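Local coordinates for protein thioesterase (Streptomyces sp. WAC02707, PDB 6VAP) that probably hydrolyses unwanted acyl groups from carrier domains of the borrelidin polyketide synthase, as an editing type II thioesterase, at residues 122-127 with 232-237; 129-134 with 208-213; 198-203 with 223-228. One frame throughout, in Å; residues are numbered along the deposited sequence.

Interaction 1: 122-127 with 232-237; sequences LVSARP and HFYLLE
Ser-124 and Tyr-234 meet through their hydroxyls, OG lying 2.8 Å from OH in a hydrogen bond whose proton could come from either residue. The serine oxygen sits near the plane of the phenol ring, at its edge, and also bonds to ND1 of His-97. Serine suits this tight, buried end of strand 120-124, being small and able to serve two polar neighbours at once. Ala-125 CB packs at the edge of the Tyr-234 ring, 4.2 Å from CE1. The same methyl lies over a face of the His-232 imidazole, 4.1 Å from its centroid, in a CH-pi contact. In this alpha/beta-hydrolase fold His-232 bonds through NE2 to Ser-98 and through ND1 to Asp-204, as expected of a catalytic triad with its serine on the nucleophile elbow. Ala-125, in a left-handed backbone conformation (phi 53°), brings its carbonyl O within 3.2 Å of CE1 of His-232; this buried oxygen has no hydrogen-bond partner in the model. The histidine is thus closely packed here although partly exposed. Leu-235 makes a slacker contact, its CD1 4.4 Å from Ser-124 OG, and the solvent side begins after it, at the exposed Leu-236 and Glu-237.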
ATOM      1  N   LEU A 122      -1.824   7.796   2.009  1.00 19.22           N
ATOM      2  CA  LEU A 122      -1.258   8.021   0.678  1.00 14.79           C
ATOM      3  C   LEU A 122      -1.521   6.778  -0.171  1.00 18.15           C
ATOM      4  O   LEU A 122      -1.177   5.654   0.218  1.00 15.07           O
ATOM      5  CB  LEU A 122       0.236   8.324   0.749  1.00 20.01           C
ATOM      6  CG  LEU A 122       0.558   9.637   1.448  1.00 34.34           C
ATOM      7  CD1 LEU A 122       1.351   9.402   2.747  1.00 35.49           C
ATOM      8  CD2 LEU A 122       1.353  10.518   0.517  1.00 41.82           C
ATOM      9  N   VAL A 123      -2.189   6.971  -1.300  1.00 17.57           N
ATOM     10  CA  VAL A 123      -2.619   5.872  -2.154  1.00 18.48           C
ATOM     11  C   VAL A 123      -2.150   6.142  -3.574  1.00 18.38           C
ATOM     12  O   VAL A 123      -2.385   7.216  -4.126  1.00 19.65           O
ATOM     13  CB  VAL A 123      -4.142   5.692  -2.127  1.00 14.68           C
ATOM     14  CG1 VAL A 123      -4.554   5.023  -0.783  1.00 12.95           C
ATOM     15  CG2 VAL A 123      -4.794   7.011  -2.245  1.00 17.95           C
ATOM     16  N   SER A 124      -1.452   5.182  -4.149  1.00 14.64           N
ATOM     17  CA  SER A 124      -0.772   5.355  -5.417  1.00 14.00           C
ATOM     18  C   SER A 124      -1.316   4.334  -6.394  1.00 13.69           C
ATOM     19  O   SER A 124      -1.387   3.154  -6.055  1.00 17.29           O
ATOM     20  CB  SER A 124       0.745   5.140  -5.223  1.00 23.47           C
ATOM     21  OG  SER A 124       1.367   4.816  -6.437  1.00 26.19           O
ATOM     22  N   ALA A 125      -1.634   4.781  -7.604  1.00 20.51           N
ATOM     23  CA  ALA A 125      -1.950   3.954  -8.752  1.00 29.00           C
ATOM     24  C   ALA A 125      -3.048   2.952  -8.427  1.00 19.48           C
ATOM     25  O   ALA A 125      -2.882   1.750  -8.550  1.00 21.79           O
ATOM     26  CB  ALA A 125      -0.686   3.261  -9.265  1.00 29.44           C
ATOM     27  N   ARG A 126      -4.178   3.449  -8.001  1.00 23.16           N
ATOM     28  CA  ARG A 126      -5.285   2.550  -7.670  1.00 19.33           C
ATOM     29  C   ARG A 126      -6.619   3.291  -7.703  1.00 15.24           C
ATOM     30  O   ARG A 126      -6.702   4.427  -7.211  1.00 20.02           O
ATOM     31  CB  ARG A 126      -5.077   1.941  -6.301  1.00 12.74           C
ATOM     32  CG  ARG A 126      -6.041   0.876  -5.926  1.00 22.49           C
ATOM     33  CD  ARG A 126      -5.834  -0.413  -6.666  1.00 13.32           C
ATOM     34  NE  ARG A 126      -6.495  -1.540  -6.011  1.00 23.04           N
ATOM     35  CZ  ARG A 126      -6.838  -2.674  -6.600  1.00 37.35           C
ATOM     36  NH1 ARG A 126      -6.512  -2.885  -7.851  1.00 36.19           N
ATOM     37  NH2 ARG A 126      -7.511  -3.586  -5.904  1.00 32.24           N
ATOM     38  N   PRO A 127      -7.652   2.744  -8.349  1.00 25.21           N
ATOM     39  CA  PRO A 127      -8.959   3.403  -8.308  1.00 26.18           C
ATOM     40  C   PRO A 127      -9.441   3.484  -6.867  1.00 15.70           C
ATOM     41  O   PRO A 127      -9.089   2.665  -6.013  1.00 19.97           O
ATOM     42  CB  PRO A 127      -9.849   2.492  -9.165  1.00 25.04           C
ATOM     43  CG  PRO A 127      -8.939   1.689  -9.957  1.00 18.59           C
ATOM     44  CD  PRO A 127      -7.723   1.466  -9.080  1.00 15.06           C
ATOM     45  N   HIS A 232       1.641   2.759 -14.537  1.00 20.18           N
ATOM     46  CA  HIS A 232       1.268   2.163 -13.259  1.00 19.62           C
ATOM     47  C   HIS A 232       2.415   2.185 -12.260  1.00 20.63           C
ATOM     48  O   HIS A 232       2.176   2.233 -11.053  1.00 23.60           O
ATOM     49  CB  HIS A 232       0.816   0.717 -13.465  1.00 29.53           C
ATOM     50  CG  HIS A 232       0.030   0.165 -12.319  1.00 27.07           C
ATOM     51  ND1 HIS A 232      -1.229   0.625 -11.982  1.00 34.01           N
ATOM     52  CD2 HIS A 232       0.325  -0.815 -11.435  1.00 35.27           C
ATOM     53  CE1 HIS A 232      -1.681  -0.065 -10.950  1.00 28.49           C
ATOM     54  NE2 HIS A 232      -0.754  -0.938 -10.594  1.00 40.67           N
ATOM     55  N   PHE A 233       3.654   2.095 -12.734  1.00 21.49           N
ATOM     56  CA  PHE A 233       4.843   2.221 -11.894  1.00 19.55           C
ATOM     57  C   PHE A 233       5.622   3.513 -12.149  1.00 20.05           C
ATOM     58  O   PHE A 233       6.869   3.538 -12.177  1.00 17.81           O
ATOM     59  CB  PHE A 233       5.715   0.993 -12.067  1.00 21.41           C
ATOM     60  CG  PHE A 233       5.168  -0.215 -11.319  1.00 20.12           C
ATOM     61  CD1 PHE A 233       4.174  -0.986 -11.871  1.00 41.13           C
ATOM     62  CD2 PHE A 233       5.631  -0.533 -10.064  1.00 20.04           C
ATOM     63  CE1 PHE A 233       3.666  -2.097 -11.192  1.00 49.56           C
ATOM     64  CE2 PHE A 233       5.144  -1.631  -9.369  1.00 21.62           C
ATOM     65  CZ  PHE A 233       4.154  -2.424  -9.954  1.00 35.40           C
ATOM     66  N   TYR A 234       4.860   4.594 -12.378  1.00 18.69           N
ATOM     67  CA  TYR A 234       5.447   5.931 -12.400  1.00 16.68           C
ATOM     68  C   TYR A 234       6.380   6.164 -11.214  1.00 16.52           C
ATOM     69  O   TYR A 234       7.372   6.878 -11.329  1.00 22.85           O
ATOM     70  CB  TYR A 234       4.335   6.984 -12.396  1.00 14.34           C
ATOM     71  CG  TYR A 234       3.742   7.100 -11.006  1.00 28.70           C
ATOM     72  CD1 TYR A 234       2.822   6.183 -10.555  1.00 26.43           C
ATOM     73  CD2 TYR A 234       4.156   8.104 -10.129  1.00 20.16           C
ATOM     74  CE1 TYR A 234       2.306   6.263  -9.250  1.00 27.77           C
ATOM     75  CE2 TYR A 234       3.668   8.176  -8.843  1.00 24.50           C
ATOM     76  CZ  TYR A 234       2.755   7.250  -8.412  1.00 30.01           C
ATOM     77  OH  TYR A 234       2.276   7.341  -7.155  1.00 30.76           O
ATOM     78  N   LEU A 235       6.087   5.596 -10.063  1.00 20.76           N
ATOM     79  CA  LEU A 235       6.781   6.009  -8.851  1.00 21.32           C
ATOM     80  C   LEU A 235       8.255   5.636  -8.860  1.00 19.80           C
ATOM     81  O   LEU A 235       9.037   6.203  -8.087  1.00 23.00           O
ATOM     82  CB  LEU A 235       6.075   5.375  -7.633  1.00 23.74           C
ATOM     83  CG  LEU A 235       6.337   3.903  -7.327  1.00 19.89           C
ATOM     84  CD1 LEU A 235       5.594   3.564  -5.987  1.00 26.76           C
ATOM     85  CD2 LEU A 235       5.846   2.978  -8.389  1.00 22.04           C
ATOM     86  N   LEU A 236       8.654   4.688  -9.710  1.00 19.17           N
ATOM     87  CA  LEU A 236      10.078   4.365  -9.805  1.00 19.84           C
ATOM     88  C   LEU A 236      10.863   5.515 -10.418  1.00 33.64           C
ATOM     89  O   LEU A 236      12.029   5.722 -10.090  1.00 42.66           O
ATOM     90  CB  LEU A 236      10.281   3.099 -10.628  1.00 25.02           C
ATOM     91  CG  LEU A 236       9.464   1.887 -10.134  1.00 38.26           C
ATOM     92  CD1 LEU A 236       9.810   0.648 -10.944  1.00 37.64           C
ATOM     93  CD2 LEU A 236       9.718   1.610  -8.663  1.00 32.51           C
ATOM     94  N   GLU A 237      10.232   6.287 -11.291  1.00 30.55           N
ATOM     95  CA  GLU A 237      10.830   7.436 -11.954  1.00 42.88           C
ATOM     96  C   GLU A 237      10.671   8.698 -11.133  1.00 26.83           C
ATOM     97  O   GLU A 237      11.355   9.675 -11.422  1.00 39.97           O
ATOM     98  CB  GLU A 237      10.190   7.671 -13.345  1.00 67.85           C
ATOM     99  CG  GLU A 237      11.032   8.513 -14.298  1.00 89.87           C
ATOM    100  CD  GLU A 237      10.211   9.426 -15.206  1.00104.43           C
ATOM    101  OE1 GLU A 237      10.734   9.867 -16.249  1.00107.64           O
ATOM    102  OE2 GLU A 237       9.045   9.712 -14.878  1.00112.46           O
TER

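Interaction 2: 129-134 with 208-213; sequences PSRQRT and TPVEAR
The guanidinium of Arg-131 lies with one face over Glu-211, whose CG stands 4.2 Å above the plane near its centre, while CG1 of Val-210 touches the edge, 3.5 Å from NH1. Arg-133 instead offers its guanidinium edge to the carboxylate of Glu-211, the two planes 36° apart. This is a side-on, two-nitrogen salt bridge: NE donates to the syn lone pair of OE2, 2.9 Å away, and NH2 meets OE1, also at 2.9 Å, on the syn side but tilted out of the carboxylate plane. Arginine fits here because its extended chain from CG to NE carries a planar pair of N-H groups to both oxygens, while NH1 bonds to Pro-205 O and helps fix the group's rotation. OE1 also accepts, on its anti side and again from out of the plane, the backbone N of Thr-208, 2.7 Å away, and the glutamate N in turn donates to Thr-208 OG1. These reciprocal bonds form a capping box at the start of helix 209-213, in which threonine serves as N-cap. Thr-208 OG1 sits between the backbone N and the carbonyl carbon (chi1 66°), which turns it toward the first turn of the helix. One water donates to both Arg-131 O and Glu-211 OE2, at 2.6 Å from the latter, and accepts a weak bond from Arg-131 NH2. Glu-211 is buried, whereas Arg-131 and Val-210 are exposed.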
ATOM      1  N   PRO A 129     -11.786   2.838  -3.719  1.00 22.55           N
ATOM      2  CA  PRO A 129     -12.476   1.581  -3.384  1.00 27.37           C
ATOM      3  C   PRO A 129     -13.884   1.508  -3.940  1.00 35.19           C
ATOM      4  O   PRO A 129     -14.321   0.424  -4.356  1.00 21.13           O
ATOM      5  CB  PRO A 129     -12.491   1.581  -1.849  1.00 34.28           C
ATOM      6  CG  PRO A 129     -11.302   2.419  -1.467  1.00 35.32           C
ATOM      7  CD  PRO A 129     -11.158   3.467  -2.545  1.00 27.21           C
ATOM      8  N   SER A 130     -14.595   2.640  -3.993  1.00 23.06           N
ATOM      9  CA  SER A 130     -15.916   2.704  -4.606  1.00 25.35           C
ATOM     10  C   SER A 130     -15.879   2.635  -6.134  1.00 27.45           C
ATOM     11  O   SER A 130     -16.938   2.570  -6.772  1.00 27.45           O
ATOM     12  CB  SER A 130     -16.610   3.988  -4.159  1.00 33.84           C
ATOM     13  OG  SER A 130     -15.950   5.161  -4.676  1.00 29.01           O
ATOM     14  N   ARG A 131     -14.703   2.661  -6.745  1.00 25.00           N
ATOM     15  CA  ARG A 131     -14.588   2.543  -8.193  1.00 33.44           C
ATOM     16  C   ARG A 131     -13.768   1.325  -8.608  1.00 35.31           C
ATOM     17  O   ARG A 131     -13.282   1.259  -9.740  1.00 28.25           O
ATOM     18  CB  ARG A 131     -13.991   3.826  -8.774  1.00 35.70           C
ATOM     19  CG  ARG A 131     -14.887   5.043  -8.670  1.00 38.78           C
ATOM     20  CD  ARG A 131     -16.216   4.841  -9.391  1.00 39.37           C
ATOM     21  NE  ARG A 131     -16.040   4.257 -10.715  1.00 49.17           N
ATOM     22  CZ  ARG A 131     -15.870   4.954 -11.832  1.00 44.87           C
ATOM     23  NH1 ARG A 131     -15.871   6.279 -11.794  1.00 46.43           N
ATOM     24  NH2 ARG A 131     -15.706   4.317 -12.987  1.00 39.05           N
ATOM     25  N   GLN A 132     -13.636   0.348  -7.720  1.00 27.13           N
ATOM     26  CA  GLN A 132     -13.020  -0.927  -8.061  1.00 26.39           C
ATOM     27  C   GLN A 132     -13.564  -1.468  -9.382  1.00 28.11           C
ATOM     28  O   GLN A 132     -14.781  -1.594  -9.565  1.00 29.90           O
ATOM     29  CB  GLN A 132     -13.287  -1.947  -6.930  1.00 32.55           C
ATOM     30  CG  GLN A 132     -13.006  -3.385  -7.256  1.00 27.64           C
ATOM     31  CD  GLN A 132     -11.519  -3.688  -7.220  1.00 38.45           C
ATOM     32  OE1 GLN A 132     -10.733  -2.865  -6.761  1.00 24.77           O
ATOM     33  NE2 GLN A 132     -11.131  -4.874  -7.680  1.00 32.64           N
ATOM     34  N   ARG A 133     -12.651  -1.846 -10.279  1.00 28.72           N
ATOM     35  CA  ARG A 133     -13.020  -2.432 -11.563  1.00 42.73           C
ATOM     36  C   ARG A 133     -13.379  -3.901 -11.369  1.00 36.19           C
ATOM     37  O   ARG A 133     -12.558  -4.694 -10.902  1.00 35.96           O
ATOM     38  CB  ARG A 133     -11.868  -2.307 -12.559  1.00 33.11           C
ATOM     39  CG  ARG A 133     -11.464  -0.889 -12.869  1.00 37.02           C
ATOM     40  CD  ARG A 133     -10.664  -0.807 -14.162  1.00 41.28           C
ATOM     41  NE  ARG A 133     -10.244   0.563 -14.450  1.00 32.04           N
ATOM     42  CZ  ARG A 133      -9.426   0.895 -15.423  1.00 30.92           C
ATOM     43  NH1 ARG A 133      -8.967  -0.036 -16.244  1.00 36.53           N
ATOM     44  NH2 ARG A 133      -9.088   2.151 -15.554  1.00 33.95           N
ATOM     45  N   THR A 134     -14.587  -4.270 -11.760  1.00 39.82           N
ATOM     46  CA  THR A 134     -15.037  -5.649 -11.684  1.00 61.37           C
ATOM     47  C   THR A 134     -14.590  -6.423 -12.916  1.00 52.33           C
ATOM     48  O   THR A 134     -14.382  -5.855 -13.996  1.00 50.12           O
ATOM     49  CB  THR A 134     -16.564  -5.706 -11.576  1.00 76.06           C
ATOM     50  OG1 THR A 134     -17.157  -5.120 -12.746  1.00 79.12           O
ATOM     51  CG2 THR A 134     -17.044  -4.953 -10.339  1.00 78.34           C
ATOM     52  N   THR A 208      -8.157   5.583 -14.250  1.00 21.34           N
ATOM     53  CA  THR A 208      -8.570   6.805 -14.912  1.00 22.08           C
ATOM     54  C   THR A 208      -8.500   7.969 -13.946  1.00 26.20           C
ATOM     55  O   THR A 208      -8.528   7.767 -12.732  1.00 25.11           O
ATOM     56  CB  THR A 208      -9.980   6.668 -15.450  1.00 27.67           C
ATOM     57  OG1 THR A 208     -10.900   6.527 -14.368  1.00 23.96           O
ATOM     58  CG2 THR A 208     -10.097   5.455 -16.391  1.00 26.03           C
ATOM     59  N   PRO A 209      -8.426   9.210 -14.471  1.00 25.13           N
ATOM     60  CA  PRO A 209      -8.447  10.387 -13.582  1.00 35.08           C
ATOM     61  C   PRO A 209      -9.639  10.400 -12.644  1.00 21.03           C
ATOM     62  O   PRO A 209      -9.491  10.738 -11.464  1.00 20.08           O
ATOM     63  CB  PRO A 209      -8.480  11.577 -14.565  1.00 35.48           C
ATOM     64  CG  PRO A 209      -7.928  11.050 -15.832  1.00 28.25           C
ATOM     65  CD  PRO A 209      -8.274   9.583 -15.896  1.00 36.04           C
ATOM     66  N   VAL A 210     -10.828  10.055 -13.138  1.00 22.65           N
ATOM     67  CA  VAL A 210     -11.997  10.060 -12.270  1.00 26.25           C
ATOM     68  C   VAL A 210     -11.855   8.985 -11.203  1.00 21.62           C
ATOM     69  O   VAL A 210     -12.243   9.182 -10.046  1.00 22.39           O
ATOM     70  CB  VAL A 210     -13.277   9.886 -13.108  1.00 28.59           C
ATOM     71  CG1 VAL A 210     -14.452   9.474 -12.226  1.00 36.80           C
ATOM     72  CG2 VAL A 210     -13.586  11.141 -13.861  1.00 41.91           C
ATOM     73  N   GLU A 211     -11.296   7.831 -11.570  1.00 22.52           N
ATOM     74  CA  GLU A 211     -11.127   6.750 -10.600  1.00 26.76           C
ATOM     75  C   GLU A 211     -10.205   7.176  -9.467  1.00 26.27           C
ATOM     76  O   GLU A 211     -10.459   6.875  -8.281  1.00 25.68           O
ATOM     77  CB  GLU A 211     -10.582   5.493 -11.286  1.00 28.33           C
ATOM     78  CG  GLU A 211     -11.642   4.733 -12.052  1.00 29.58           C
ATOM     79  CD  GLU A 211     -11.064   3.606 -12.883  1.00 32.15           C
ATOM     80  OE1 GLU A 211      -9.877   3.681 -13.259  1.00 23.21           O
ATOM     81  OE2 GLU A 211     -11.788   2.649 -13.158  1.00 26.00           O
ATOM     82  N   ALA A 212      -9.174   7.958  -9.816  1.00 17.69           N
ATOM     83  CA  ALA A 212      -8.251   8.429  -8.801  1.00 21.32           C
ATOM     84  C   ALA A 212      -8.878   9.542  -7.991  1.00 22.82           C
ATOM     85  O   ALA A 212      -8.784   9.552  -6.772  1.00 19.08           O
ATOM     86  CB  ALA A 212      -6.941   8.892  -9.430  1.00 24.22           C
ATOM     87  N   ARG A 213      -9.530  10.483  -8.649  1.00 21.40           N
ATOM     88  CA  ARG A 213     -10.169  11.588  -7.947  1.00 25.97           C
ATOM     89  C   ARG A 213     -11.248  11.071  -7.001  1.00 19.49           C
ATOM     90  O   ARG A 213     -11.553  11.721  -6.003  1.00 24.88           O
ATOM     91  CB  ARG A 213     -10.727  12.597  -8.986  1.00 30.73           C
ATOM     92  CG  ARG A 213     -11.509  13.760  -8.402  1.00 60.38           C
ATOM     93  CD  ARG A 213     -10.587  14.780  -7.771  1.00 71.05           C
ATOM     94  NE  ARG A 213      -9.637  15.340  -8.731  1.00 79.47           N
ATOM     95  CZ  ARG A 213      -8.813  16.351  -8.465  1.00 90.40           C
ATOM     96  NH1 ARG A 213      -8.819  16.922  -7.266  1.00 95.06           N
ATOM     97  NH2 ARG A 213      -7.979  16.792  -9.401  1.00 90.59           N
TER
HETATM   98  O   HOH W   1     -14.009   1.719 -12.118  1.00 31.75           O

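Interaction 3: 198-203 with 223-228; sequences ALTGDD and FTLDTF
Strands 198-201 and 223-228 run parallel, 21° apart, joined by backbone hydrogen bonds in which Ala-198, Thr-200 and Asp-202 donate to Thr-224, Asp-226 and Phe-228, while Asp-226 and Phe-228 donate to Ala-198 and Thr-200. On one face the small Ala-198 methyl takes Leu-225 CD1 at 3.5 Å and Phe-223 CE1 at 3.8 Å. Leu-225 CG lies trans to its backbone N (chi1 172°), and the branch then swings toward the neighbouring strand. Further along this face Thr-200 and Thr-227 lie side by side, CG2 of the former 3.8 Å from OG1 of the latter, their beta-branched shape suiting the extended chain. On the other face Leu-199 CB comes 3.9 Å from Phe-228 CE1, and its CD2 lies in plane at the ring's edge; Gly-201 CA makes a CA-H...O contact of 3.3 Å to Phe-228 O. Leu-199 CD2 also packs against Asp-226 CB, whose carboxylate bonds to His-197. Past the strand end, Asp-202 CB touches Thr-227 CG2 at 3.7 Å, and its OD1 accepts from Gly-230 N. The two strands and the intervening helix 209-213 form a beta-alpha-beta unit at one margin of the hydrolase sheet, with that helix against Leu-225, helix 239-250 against Asp-226 and Phe-228, and strand 120-124 bonded to Leu-199.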
ATOM      1  N   ALA A 198      -3.738  11.198  -3.097  1.00 25.33           N
ATOM      2  CA  ALA A 198      -3.727  10.206  -4.149  1.00 16.89           C
ATOM      3  C   ALA A 198      -2.631  10.560  -5.139  1.00 21.34           C
ATOM      4  O   ALA A 198      -2.378  11.737  -5.419  1.00 18.42           O
ATOM      5  CB  ALA A 198      -5.081  10.174  -4.829  1.00 15.84           C
ATOM      6  N   LEU A 199      -1.987   9.536  -5.679  1.00 17.61           N
ATOM      7  CA  LEU A 199      -0.872   9.703  -6.602  1.00 27.00           C
ATOM      8  C   LEU A 199      -1.075   8.751  -7.773  1.00 23.12           C
ATOM      9  O   LEU A 199      -1.335   7.559  -7.567  1.00 19.46           O
ATOM     10  CB  LEU A 199       0.463   9.422  -5.916  1.00 26.52           C
ATOM     11  CG  LEU A 199       0.630  10.039  -4.533  1.00 38.39           C
ATOM     12  CD1 LEU A 199       1.833   9.430  -3.876  1.00 29.75           C
ATOM     13  CD2 LEU A 199       0.776  11.557  -4.582  1.00 28.44           C
ATOM     14  N   THR A 200      -0.994   9.273  -8.996  1.00 19.30           N
ATOM     15  CA  THR A 200      -1.328   8.463 -10.157  1.00 16.75           C
ATOM     16  C   THR A 200      -0.434   8.857 -11.328  1.00 17.67           C
ATOM     17  O   THR A 200       0.111   9.957 -11.374  1.00 19.51           O
ATOM     18  CB  THR A 200      -2.834   8.599 -10.480  1.00 26.25           C
ATOM     19  OG1 THR A 200      -3.215   7.590 -11.429  1.00 47.86           O
ATOM     20  CG2 THR A 200      -3.153   9.997 -11.024  1.00 27.37           C
ATOM     21  N   GLY A 201      -0.276   7.941 -12.266  1.00 20.00           N
ATOM     22  CA  GLY A 201       0.399   8.232 -13.505  1.00 20.55           C
ATOM     23  C   GLY A 201      -0.588   8.668 -14.570  1.00 19.60           C
ATOM     24  O   GLY A 201      -1.710   8.225 -14.608  1.00 23.09           O
ATOM     25  N   ASP A 202      -0.150   9.552 -15.455  1.00 20.64           N
ATOM     26  CA  ASP A 202      -1.029  10.108 -16.480  1.00 23.13           C
ATOM     27  C   ASP A 202      -1.238   9.162 -17.657  1.00 31.69           C
ATOM     28  O   ASP A 202      -2.036   9.475 -18.554  1.00 26.55           O
ATOM     29  CB  ASP A 202      -0.484  11.455 -16.980  1.00 23.98           C
ATOM     30  CG  ASP A 202       0.863  11.334 -17.681  1.00 28.36           C
ATOM     31  OD1 ASP A 202       1.455  10.240 -17.717  1.00 26.42           O
ATOM     32  OD2 ASP A 202       1.353  12.366 -18.165  1.00 35.84           O
ATOM     33  N   ASP A 203      -0.551   8.022 -17.676  1.00 25.34           N
ATOM     34  CA  ASP A 203      -0.642   7.061 -18.776  1.00 28.50           C
ATOM     35  C   ASP A 203      -0.824   5.652 -18.239  1.00 24.40           C
ATOM     36  O   ASP A 203      -0.106   4.714 -18.570  1.00 30.31           O
ATOM     37  CB  ASP A 203       0.597   7.119 -19.670  1.00 26.07           C
ATOM     38  CG  ASP A 203       0.367   6.436 -21.056  1.00 36.22           C
ATOM     39  OD1 ASP A 203      -0.787   6.127 -21.396  1.00 31.50           O
ATOM     40  OD2 ASP A 203       1.331   6.187 -21.791  1.00 30.10           O
ATOM     41  N   PHE A 223      -8.325  16.454   0.772  1.00 35.87           N
ATOM     42  CA  PHE A 223      -7.944  15.565  -0.314  1.00 27.43           C
ATOM     43  C   PHE A 223      -7.032  16.283  -1.304  1.00 27.70           C
ATOM     44  O   PHE A 223      -7.245  17.445  -1.661  1.00 28.99           O
ATOM     45  CB  PHE A 223      -9.159  15.027  -1.047  1.00 29.07           C
ATOM     46  CG  PHE A 223      -8.799  14.173  -2.242  1.00 32.39           C
ATOM     47  CD1 PHE A 223      -8.379  12.894  -2.069  1.00 21.32           C
ATOM     48  CD2 PHE A 223      -8.859  14.683  -3.523  1.00 26.48           C
ATOM     49  CE1 PHE A 223      -7.991  12.075  -3.184  1.00 18.75           C
ATOM     50  CE2 PHE A 223      -8.488  13.907  -4.631  1.00 20.52           C
ATOM     51  CZ  PHE A 223      -8.076  12.616  -4.458  1.00 30.04           C
ATOM     52  N   THR A 224      -6.007  15.585  -1.757  1.00 27.01           N
ATOM     53  CA  THR A 224      -5.107  16.129  -2.763  1.00 24.51           C
ATOM     54  C   THR A 224      -4.788  15.004  -3.736  1.00 25.44           C
ATOM     55  O   THR A 224      -4.672  13.841  -3.343  1.00 25.45           O
ATOM     56  CB  THR A 224      -3.816  16.721  -2.144  1.00 41.77           C
ATOM     57  OG1 THR A 224      -3.173  15.744  -1.318  1.00 49.36           O
ATOM     58  CG2 THR A 224      -4.140  17.948  -1.286  1.00 47.10           C
ATOM     59  N   LEU A 225      -4.701  15.347  -5.010  1.00 32.09           N
ATOM     60  CA  LEU A 225      -4.371  14.398  -6.056  1.00 29.66           C
ATOM     61  C   LEU A 225      -3.217  14.959  -6.861  1.00 28.13           C
ATOM     62  O   LEU A 225      -3.294  16.095  -7.345  1.00 24.88           O
ATOM     63  CB  LEU A 225      -5.545  14.150  -6.967  1.00 38.83           C
ATOM     64  CG  LEU A 225      -5.276  13.321  -8.222  1.00 61.58           C
ATOM     65  CD1 LEU A 225      -4.797  11.929  -7.880  1.00 66.31           C
ATOM     66  CD2 LEU A 225      -6.535  13.254  -9.089  1.00 74.01           C
ATOM     67  N   ASP A 226      -2.153  14.164  -7.009  1.00 19.75           N
ATOM     68  CA  ASP A 226      -0.973  14.554  -7.776  1.00 20.76           C
ATOM     69  C   ASP A 226      -0.795  13.554  -8.905  1.00 24.82           C
ATOM     70  O   ASP A 226      -0.833  12.346  -8.655  1.00 20.81           O
ATOM     71  CB  ASP A 226       0.309  14.581  -6.924  1.00 25.24           C
ATOM     72  CG  ASP A 226       0.529  15.913  -6.239  1.00 37.73           C
ATOM     73  OD1 ASP A 226       0.569  16.957  -6.943  1.00 52.10           O
ATOM     74  OD2 ASP A 226       0.696  15.929  -5.005  1.00 40.62           O
ATOM     75  N   THR A 227      -0.620  14.052 -10.127  1.00 22.22           N
ATOM     76  CA  THR A 227      -0.438  13.232 -11.314  1.00 23.32           C
ATOM     77  C   THR A 227       1.012  13.338 -11.761  1.00 21.53           C
ATOM     78  O   THR A 227       1.616  14.418 -11.725  1.00 22.87           O
ATOM     79  CB  THR A 227      -1.388  13.691 -12.443  1.00 27.60           C
ATOM     80  OG1 THR A 227      -2.731  13.717 -11.911  1.00 33.44           O
ATOM     81  CG2 THR A 227      -1.285  12.801 -13.603  1.00 32.72           C
ATOM     82  N   PHE A 228       1.543  12.224 -12.235  1.00 20.82           N
ATOM     83  CA  PHE A 228       2.925  12.133 -12.676  1.00 22.17           C
ATOM     84  C   PHE A 228       3.009  11.584 -14.099  1.00 22.61           C
ATOM     85  O   PHE A 228       2.162  10.782 -14.530  1.00 21.73           O
ATOM     86  CB  PHE A 228       3.719  11.234 -11.738  1.00 22.16           C
ATOM     87  CG  PHE A 228       3.661  11.665 -10.297  1.00 22.08           C
ATOM     88  CD1 PHE A 228       2.550  11.365  -9.526  1.00 20.55           C
ATOM     89  CD2 PHE A 228       4.731  12.394  -9.715  1.00 23.97           C
ATOM     90  CE1 PHE A 228       2.498  11.797  -8.165  1.00 20.82           C
ATOM     91  CE2 PHE A 228       4.710  12.749  -8.415  1.00 24.37           C
ATOM     92  CZ  PHE A 228       3.555  12.461  -7.614  1.00 22.71           C
TER

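How the interactions relate
Interactions 1 and 3 are closest, their centres about 8 Å apart, and share the sheet: Leu-199 O lies 2.8 Å from Ala-125 N, probably a hydrogen bond, and Tyr-234 stacks on Phe-228. Interaction 2, about 13 Å from interaction 1 and 12 Å from interaction 3 between centres, lies nearer the surface. It meets the former where Pro-127 CB is 3.7 Å from Glu-211 CB, and the latter where Ala-212 CB is 4.0 Å from Leu-225 CD1. The three contacts relate to the probable triad to different degrees: interaction 1 contains His-232, strand 196-201 of interaction 3 leads through Asp-202 and Asp-203 to Asp-204, and Arg-133 of interaction 2 is close by but makes no contact with it.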